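Local coordinates for protein A6 homolog (Fowlpox virus, PDB 6BR8) that binds phospholipids in its largely helical C-terminal part and is probably essential for the transition from immature to mature poxvirus virions, at residues N155-S168 / E207-C221. Sequence-based numbering, arbitrary orientation.
With PGV ((1R)-2-{[{[(2S)-2,3-dihydroxypropyl]oxy}(hydroxy)phosphoryl]oxy}-1-[(palmitoyloxy)methyl]ethyl (11E)-octadec-11-enoate), chain F.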
loop_
_atom_site.group_PDB
_atom_site.type_symbol
_atom_site.label_atom_id
_atom_site.label_comp_id
_atom_site.label_asym_id
_atom_site.label_seq_id
_atom_site.Cartn_x
_atom_site.Cartn_y
_atom_site.Cartn_z
ATOM N N ASN A 155 4.301 -0.006 -17.550
ATOM C CA ASN A 155 5.179 -1.154 -17.703
ATOM C C ASN A 155 4.451 -2.277 -18.443
ATOM O O ASN A 155 3.386 -2.731 -18.022
ATOM C CB ASN A 155 5.663 -1.612 -16.334
ATOM C CG ASN A 155 6.831 -2.535 -16.413
ATOM O OD1 ASN A 155 6.795 -3.522 -17.132
ATOM N ND2 ASN A 155 7.901 -2.204 -15.694
ATOM N N GLU A 156 5.016 -2.707 -19.565
ATOM C CA GLU A 156 4.374 -3.674 -20.444
ATOM C C GLU A 156 4.470 -5.104 -19.922
ATOM O O GLU A 156 3.555 -5.902 -20.140
ATOM C CB GLU A 156 4.986 -3.591 -21.840
ATOM C CG GLU A 156 4.368 -4.541 -22.848
ATOM C CD GLU A 156 5.271 -5.720 -23.161
ATOM O OE1 GLU A 156 6.377 -5.791 -22.576
ATOM O OE2 GLU A 156 4.880 -6.569 -23.996
ATOM N N ARG A 157 5.563 -5.462 -19.254
ATOM C CA ARG A 157 5.625 -6.803 -18.707
ATOM C C ARG A 157 4.632 -6.938 -17.576
ATOM O O ARG A 157 3.958 -7.966 -17.460
ATOM C CB ARG A 157 7.039 -7.133 -18.249
ATOM C CG ARG A 157 8.078 -7.173 -19.366
ATOM C CD ARG A 157 9.462 -7.292 -18.772
ATOM N NE ARG A 157 9.655 -8.572 -18.092
ATOM C CZ ARG A 157 10.529 -8.774 -17.112
ATOM N NH1 ARG A 157 11.283 -7.775 -16.682
ATOM N NH2 ARG A 157 10.648 -9.975 -16.562
ATOM N N LEU A 158 4.486 -5.881 -16.785
ATOM C CA LEU A 158 3.482 -5.847 -15.728
ATOM C C LEU A 158 2.075 -5.973 -16.307
ATOM O O LEU A 158 1.198 -6.640 -15.738
ATOM C CB LEU A 158 3.635 -4.541 -14.953
ATOM C CG LEU A 158 3.345 -4.497 -13.465
ATOM C CD1 LEU A 158 4.188 -5.549 -12.765
ATOM C CD2 LEU A 158 3.665 -3.097 -12.942
ATOM N N HIS A 159 1.835 -5.326 -17.440
ATOM C CA HIS A 159 0.505 -5.387 -18.027
ATOM C C HIS A 159 0.214 -6.792 -18.522
ATOM O O HIS A 159 -0.889 -7.326 -18.327
ATOM C CB HIS A 159 0.386 -4.385 -19.168
ATOM C CG HIS A 159 -0.995 -4.269 -19.710
ATOM N ND1 HIS A 159 -1.273 -4.320 -21.060
ATOM C CD2 HIS A 159 -2.186 -4.116 -19.087
ATOM C CE1 HIS A 159 -2.575 -4.196 -21.245
ATOM N NE2 HIS A 159 -3.154 -4.071 -20.064
ATOM N N VAL A 160 1.216 -7.413 -19.142
ATOM C CA VAL A 160 1.084 -8.795 -19.567
ATOM C C VAL A 160 0.801 -9.690 -18.366
ATOM O O VAL A 160 -0.174 -10.456 -18.360
ATOM C CB VAL A 160 2.340 -9.227 -20.336
ATOM C CG1 VAL A 160 2.305 -10.708 -20.605
ATOM C CG2 VAL A 160 2.420 -8.438 -21.647
ATOM N N LEU A 161 1.609 -9.566 -17.312
ATOM C CA LEU A 161 1.429 -10.430 -16.159
ATOM C C LEU A 161 0.039 -10.222 -15.537
ATOM O O LEU A 161 -0.666 -11.189 -15.236
ATOM C CB LEU A 161 2.552 -10.183 -15.147
ATOM C CG LEU A 161 2.332 -10.793 -13.749
ATOM C CD1 LEU A 161 2.268 -12.313 -13.898
ATOM C CD2 LEU A 161 3.388 -10.353 -12.733
ATOM N N PHE A 162 -0.379 -8.970 -15.379
ATOM C CA PHE A 162 -1.714 -8.666 -14.876
ATOM C C PHE A 162 -2.792 -9.343 -15.719
ATOM O O PHE A 162 -3.741 -9.917 -15.176
ATOM C CB PHE A 162 -1.911 -7.145 -14.840
ATOM C CG PHE A 162 -3.278 -6.705 -14.393
ATOM N N SER A 163 -2.635 -9.322 -17.044
ATOM C CA SER A 163 -3.591 -9.974 -17.923
ATOM C C SER A 163 -3.668 -11.473 -17.667
ATOM O O SER A 163 -4.755 -12.059 -17.724
ATOM C CB SER A 163 -3.207 -9.716 -19.378
ATOM O OG SER A 163 -3.639 -8.429 -19.762
ATOM N N GLU A 164 -2.528 -12.127 -17.432
ATOM C CA GLU A 164 -2.560 -13.581 -17.301
ATOM C C GLU A 164 -3.166 -14.017 -15.980
ATOM O O GLU A 164 -3.908 -15.004 -15.946
ATOM C CB GLU A 164 -1.160 -14.170 -17.445
ATOM C CG GLU A 164 -0.616 -14.042 -18.852
ATOM C CD GLU A 164 0.759 -14.618 -18.989
ATOM O OE1 GLU A 164 1.425 -14.759 -17.943
ATOM O OE2 GLU A 164 1.165 -14.918 -20.140
ATOM N N ILE A 165 -2.857 -13.294 -14.898
ATOM C CA ILE A 165 -3.470 -13.540 -13.607
ATOM C C ILE A 165 -4.971 -13.284 -13.694
ATOM O O ILE A 165 -5.784 -14.017 -13.102
ATOM C CB ILE A 165 -2.783 -12.658 -12.538
ATOM C CG1 ILE A 165 -1.322 -13.076 -12.330
ATOM C CG2 ILE A 165 -3.507 -12.743 -11.202
ATOM C CD1 ILE A 165 -0.574 -12.229 -11.298
HETATM N N MSE A 166 -5.357 -12.255 -14.439
HETATM C CA MSE A 166 -6.763 -11.914 -14.590
HETATM C C MSE A 166 -7.542 -13.011 -15.266
HETATM O O MSE A 166 -8.662 -13.343 -14.820
HETATM C CB MSE A 166 -6.883 -10.637 -15.413
HETATM C CG MSE A 166 -8.337 -10.199 -15.536
HETATM SE SE MSE A 166 -8.429 -8.481 -16.496
HETATM C CE MSE A 166 -7.898 -7.307 -15.005
ATOM N N ALA A 167 -6.984 -13.578 -16.331
ATOM C CA ALA A 167 -7.634 -14.638 -17.087
ATOM C C ALA A 167 -7.740 -15.897 -16.244
ATOM O O ALA A 167 -8.781 -16.552 -16.217
ATOM C CB ALA A 167 -6.870 -14.919 -18.372
ATOM N N SER A 168 -6.656 -16.232 -15.552
ATOM C CA SER A 168 -6.648 -17.413 -14.707
ATOM C C SER A 168 -7.673 -17.277 -13.588
ATOM O O SER A 168 -8.399 -18.230 -13.255
ATOM C CB SER A 168 -5.241 -17.606 -14.152
ATOM O OG SER A 168 -5.265 -18.579 -13.130
ATOM N N GLU A 207 -1.442 -18.219 -7.590
ATOM C CA GLU A 207 -1.031 -17.283 -8.626
ATOM C C GLU A 207 0.340 -16.714 -8.316
ATOM O O GLU A 207 1.153 -16.515 -9.222
ATOM C CB GLU A 207 -2.059 -16.158 -8.778
ATOM C CG GLU A 207 -3.429 -16.672 -9.131
ATOM C CD GLU A 207 -3.445 -17.316 -10.487
ATOM O OE1 GLU A 207 -2.641 -16.892 -11.333
ATOM O OE2 GLU A 207 -4.251 -18.246 -10.708
ATOM N N TYR A 208 0.629 -16.473 -7.038
ATOM C CA TYR A 208 1.924 -15.915 -6.681
ATOM C C TYR A 208 3.045 -16.902 -6.991
ATOM O O TYR A 208 4.073 -16.527 -7.561
ATOM C CB TYR A 208 1.963 -15.544 -5.205
ATOM C CG TYR A 208 3.327 -15.009 -4.764
ATOM C CD1 TYR A 208 4.264 -15.824 -4.166
ATOM C CD2 TYR A 208 3.666 -13.677 -4.986
ATOM C CE1 TYR A 208 5.509 -15.322 -3.748
ATOM C CE2 TYR A 208 4.881 -13.170 -4.590
ATOM C CZ TYR A 208 5.820 -13.993 -3.975
ATOM O OH TYR A 208 7.069 -13.490 -3.584
ATOM N N GLU A 209 2.876 -18.163 -6.584
ATOM C CA GLU A 209 3.895 -19.168 -6.841
ATOM C C GLU A 209 4.041 -19.431 -8.330
ATOM O O GLU A 209 5.159 -19.562 -8.835
ATOM C CB GLU A 209 3.566 -20.454 -6.099
ATOM C CG GLU A 209 3.440 -20.242 -4.616
ATOM C CD GLU A 209 4.748 -19.795 -3.979
ATOM O OE1 GLU A 209 5.814 -20.369 -4.288
ATOM O OE2 GLU A 209 4.714 -18.864 -3.155
ATOM N N LYS A 210 2.930 -19.490 -9.058
ATOM C CA LYS A 210 3.050 -19.777 -10.477
ATOM C C LYS A 210 3.851 -18.715 -11.205
ATOM O O LYS A 210 4.524 -19.021 -12.183
ATOM C CB LYS A 210 1.690 -19.887 -11.141
ATOM C CG LYS A 210 1.152 -21.280 -11.178
ATOM C CD LYS A 210 0.071 -21.428 -12.226
ATOM C CE LYS A 210 -1.113 -20.564 -11.903
ATOM N NZ LYS A 210 -1.749 -20.035 -13.143
ATOM N N HIS A 211 3.786 -17.464 -10.737
ATOM C CA HIS A 211 4.247 -16.293 -11.466
ATOM C C HIS A 211 5.366 -15.595 -10.739
ATOM O O HIS A 211 5.700 -14.453 -11.079
ATOM C CB HIS A 211 3.077 -15.334 -11.692
ATOM C CG HIS A 211 2.170 -15.785 -12.789
ATOM N ND1 HIS A 211 0.815 -15.935 -12.623
ATOM C CD2 HIS A 211 2.432 -16.123 -14.071
ATOM C CE1 HIS A 211 0.279 -16.339 -13.763
ATOM N NE2 HIS A 211 1.242 -16.454 -14.659
ATOM N N LYS A 212 5.942 -16.259 -9.733
ATOM C CA LYS A 212 6.913 -15.577 -8.891
ATOM C C LYS A 212 8.104 -15.069 -9.701
ATOM O O LYS A 212 8.565 -13.943 -9.482
ATOM C CB LYS A 212 7.395 -16.517 -7.778
ATOM C CG LYS A 212 8.026 -15.765 -6.626
ATOM C CD LYS A 212 8.991 -16.654 -5.868
ATOM C CE LYS A 212 9.412 -15.967 -4.569
ATOM N NZ LYS A 212 10.195 -16.916 -3.728
ATOM N N THR A 213 8.623 -15.868 -10.623
ATOM C CA THR A 213 9.863 -15.502 -11.305
ATOM C C THR A 213 9.661 -14.238 -12.143
ATOM O O THR A 213 10.415 -13.264 -12.032
ATOM C CB THR A 213 10.337 -16.681 -12.159
ATOM O OG1 THR A 213 10.369 -17.864 -11.346
ATOM C CG2 THR A 213 11.758 -16.454 -12.717
ATOM N N THR A 214 8.591 -14.201 -12.922
ATOM C CA THR A 214 8.207 -12.959 -13.579
ATOM C C THR A 214 8.075 -11.802 -12.596
ATOM O O THR A 214 8.592 -10.710 -12.836
ATOM C CB THR A 214 6.906 -13.170 -14.322
ATOM O OG1 THR A 214 7.132 -14.193 -15.306
ATOM C CG2 THR A 214 6.482 -11.851 -14.988
ATOM N N LEU A 215 7.352 -11.990 -11.492
ATOM C CA LEU A 215 7.052 -10.818 -10.675
ATOM C C LEU A 215 8.329 -10.232 -10.075
ATOM O O LEU A 215 8.547 -9.019 -10.088
ATOM C CB LEU A 215 6.058 -11.170 -9.573
ATOM C CG LEU A 215 5.844 -9.950 -8.682
ATOM C CD1 LEU A 215 5.131 -8.861 -9.433
ATOM C CD2 LEU A 215 5.076 -10.384 -7.443
ATOM N N ILE A 216 9.170 -11.094 -9.509
ATOM C CA ILE A 216 10.440 -10.645 -8.953
ATOM C C ILE A 216 11.274 -9.977 -10.037
ATOM O O ILE A 216 11.807 -8.876 -9.847
ATOM C CB ILE A 216 11.186 -11.834 -8.336
ATOM C CG1 ILE A 216 10.372 -12.413 -7.177
ATOM C CG2 ILE A 216 12.650 -11.443 -7.956
ATOM C CD1 ILE A 216 10.344 -11.545 -5.953
ATOM N N SER A 217 11.421 -10.651 -11.179
ATOM C CA SER A 217 12.211 -10.105 -12.275
ATOM C C SER A 217 11.765 -8.700 -12.636
ATOM O O SER A 217 12.574 -7.774 -12.649
ATOM C CB SER A 217 12.095 -10.993 -13.497
ATOM O OG SER A 217 12.627 -10.337 -14.629
ATOM N N ILE A 218 10.467 -8.527 -12.920
ATOM C CA ILE A 218 9.931 -7.214 -13.263
ATOM C C ILE A 218 10.298 -6.190 -12.203
ATOM O O ILE A 218 10.860 -5.133 -12.508
ATOM C CB ILE A 218 8.408 -7.292 -13.436
ATOM C CG1 ILE A 218 8.053 -7.903 -14.790
ATOM C CG2 ILE A 218 7.786 -5.916 -13.233
ATOM C CD1 ILE A 218 6.580 -8.142 -14.944
ATOM N N VAL A 219 9.959 -6.472 -10.938
ATOM C CA VAL A 219 10.220 -5.477 -9.909
ATOM C C VAL A 219 11.721 -5.245 -9.735
ATOM O O VAL A 219 12.165 -4.102 -9.565
ATOM C CB VAL A 219 9.517 -5.886 -8.610
ATOM C CG1 VAL A 219 9.750 -4.859 -7.512
ATOM C CG2 VAL A 219 8.025 -6.022 -8.902
ATOM N N GLN A 220 12.534 -6.300 -9.835
ATOM C CA GLN A 220 13.970 -6.107 -9.703
ATOM C C GLN A 220 14.508 -5.242 -10.830
ATOM O O GLN A 220 15.419 -4.431 -10.617
ATOM C CB GLN A 220 14.709 -7.450 -9.689
ATOM C CG GLN A 220 16.246 -7.267 -9.551
ATOM C CD GLN A 220 16.632 -6.895 -8.133
ATOM O OE1 GLN A 220 16.290 -7.599 -7.191
ATOM N NE2 GLN A 220 17.314 -5.766 -7.969
ATOM N N CYS A 221 13.997 -5.437 -12.051
ATOM C CA CYS A 221 14.442 -4.625 -13.174
ATOM C C CYS A 221 13.980 -3.192 -13.048
ATOM O O CYS A 221 14.599 -2.307 -13.635
ATOM C CB CYS A 221 13.949 -5.207 -14.501
ATOM S SG CYS A 221 14.856 -6.675 -14.967
HETATM C C01 PGV F . 2.477 -19.185 3.163
HETATM C C02 PGV F . 1.073 -19.746 3.756
HETATM C C03 PGV F . 0.229 -20.272 2.566
HETATM C C04 PGV F . 0.396 -23.545 1.835
HETATM C C05 PGV F . 1.888 -23.162 1.600
HETATM C C06 PGV F . 2.755 -24.460 1.347
HETATM O O01 PGV F . 0.422 -18.664 4.388
HETATM O O02 PGV F . 0.043 -17.291 2.670
HETATM O O03 PGV F . 2.716 -19.733 1.860
HETATM O O04 PGV F . 2.648 -19.388 -0.343
HETATM O O05 PGV F . 2.302 -22.571 2.818
HETATM O O06 PGV F . 2.416 -25.434 2.327
HETATM O O11 PGV F . -0.984 -20.856 2.961
HETATM O O12 PGV F . 0.086 -23.414 3.198
HETATM O O13 PGV F . -2.426 -22.937 3.569
HETATM O O14 PGV F . -0.744 -22.072 5.284
HETATM C C1 PGV F . -0.427 -17.873 3.652
HETATM C C2 PGV F . -1.900 -17.717 4.031
HETATM C C3 PGV F . -2.486 -16.333 3.735
HETATM C C4 PGV F . -2.586 -16.024 2.221
HETATM C C5 PGV F . -2.845 -14.540 1.933
HETATM C C6 PGV F . -1.713 -13.921 1.124
HETATM C C7 PGV F . -1.647 -12.393 1.247
HETATM C C8 PGV F . -3.025 -11.688 1.265
HETATM C C9 PGV F . -2.888 -10.141 1.431
HETATM C C10 PGV F . -1.407 -9.677 1.396
HETATM C C19 PGV F . 2.714 -18.882 0.777
HETATM C C20 PGV F . 2.773 -17.383 0.906
HETATM C C21 PGV F . 2.746 -16.670 -0.470
HETATM C C22 PGV F . 3.910 -15.691 -0.554
HETATM C C23 PGV F . 3.499 -14.252 -0.902
HETATM C C24 PGV F . 4.707 -13.321 -0.799
HETATM C C25 PGV F . 4.319 -11.846 -0.768
HETATM C C26 PGV F . 5.428 -10.933 -1.290
HETATM C C27 PGV F . 4.919 -9.514 -1.655
HETATM C C28 PGV F . 5.980 -8.427 -1.373
HETATM C C29 PGV F . 5.443 -6.969 -1.417
HETATM C C30 PGV F . 6.265 -6.011 -0.500
HETATM C C31 PGV F . 6.386 -4.543 -1.006
HETATM C C32 PGV F . 7.848 -4.003 -0.928
HETATM C C33 PGV F . 8.536 -3.823 -2.308
HETATM C C34 PGV F . 10.055 -4.060 -2.230
#
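Arg-157 packs against Ile-218 at one end of a near-antiparallel helix pair in the lipid-binding, mostly helical C-terminal part of A6, where helix 156-168 lies against helix 212-221 at 157° with axes 10.2 Å apart. It illustrates how an apolar seam can be closed by polar bonds toward its two ends. The Arg-157 side chain is a knob in the hole formed by Thr-214, Ser-217, Ile-218 and Cys-221. Bent at chi3, it lays one guanidinium face over Ile-218, whose CG1 is 3.5 Å from Arg-157 CZ, while Arg-157 NH2 donates in the guanidinium plane to Ser-217 OG (2.8 Å, 174°). That nearly straight bond, together with the covered face, fixes the rotation of the group. Ile-218 also turns its CG2 branch to Leu-158 CD1, 3.6 Å away. One turn on, Leu-161 divides its methyls: CD2 meets Leu-215 CD1 at 4.0 Å, and CD1 makes a CH-pi contact over the ring of His-211, the N-cap residue of helix 212-221. Ile-165 adds CG1, 3.6 Å from His-211 ND1. At the far end Glu-207, on the preceding helix 197-210 and bent at chi2, receives Ser-168 OG on the syn side of OE2, at 2.6 Å and 28° out of the carboxylate plane.

Behind this first shell, Asn-155 caps helix 156-168 through weak bonds from the backbone N atoms of Arg-157 and Leu-158 to OD1, while its ND2 bonds to Glu-151. Leu-215, and Tyr-208, which faces away from helix 156-168, also touch Phe-241 of helix 237-249, and the Tyr-208 ring carries PGV C23 over one face, linking this packing to a lipid pocket.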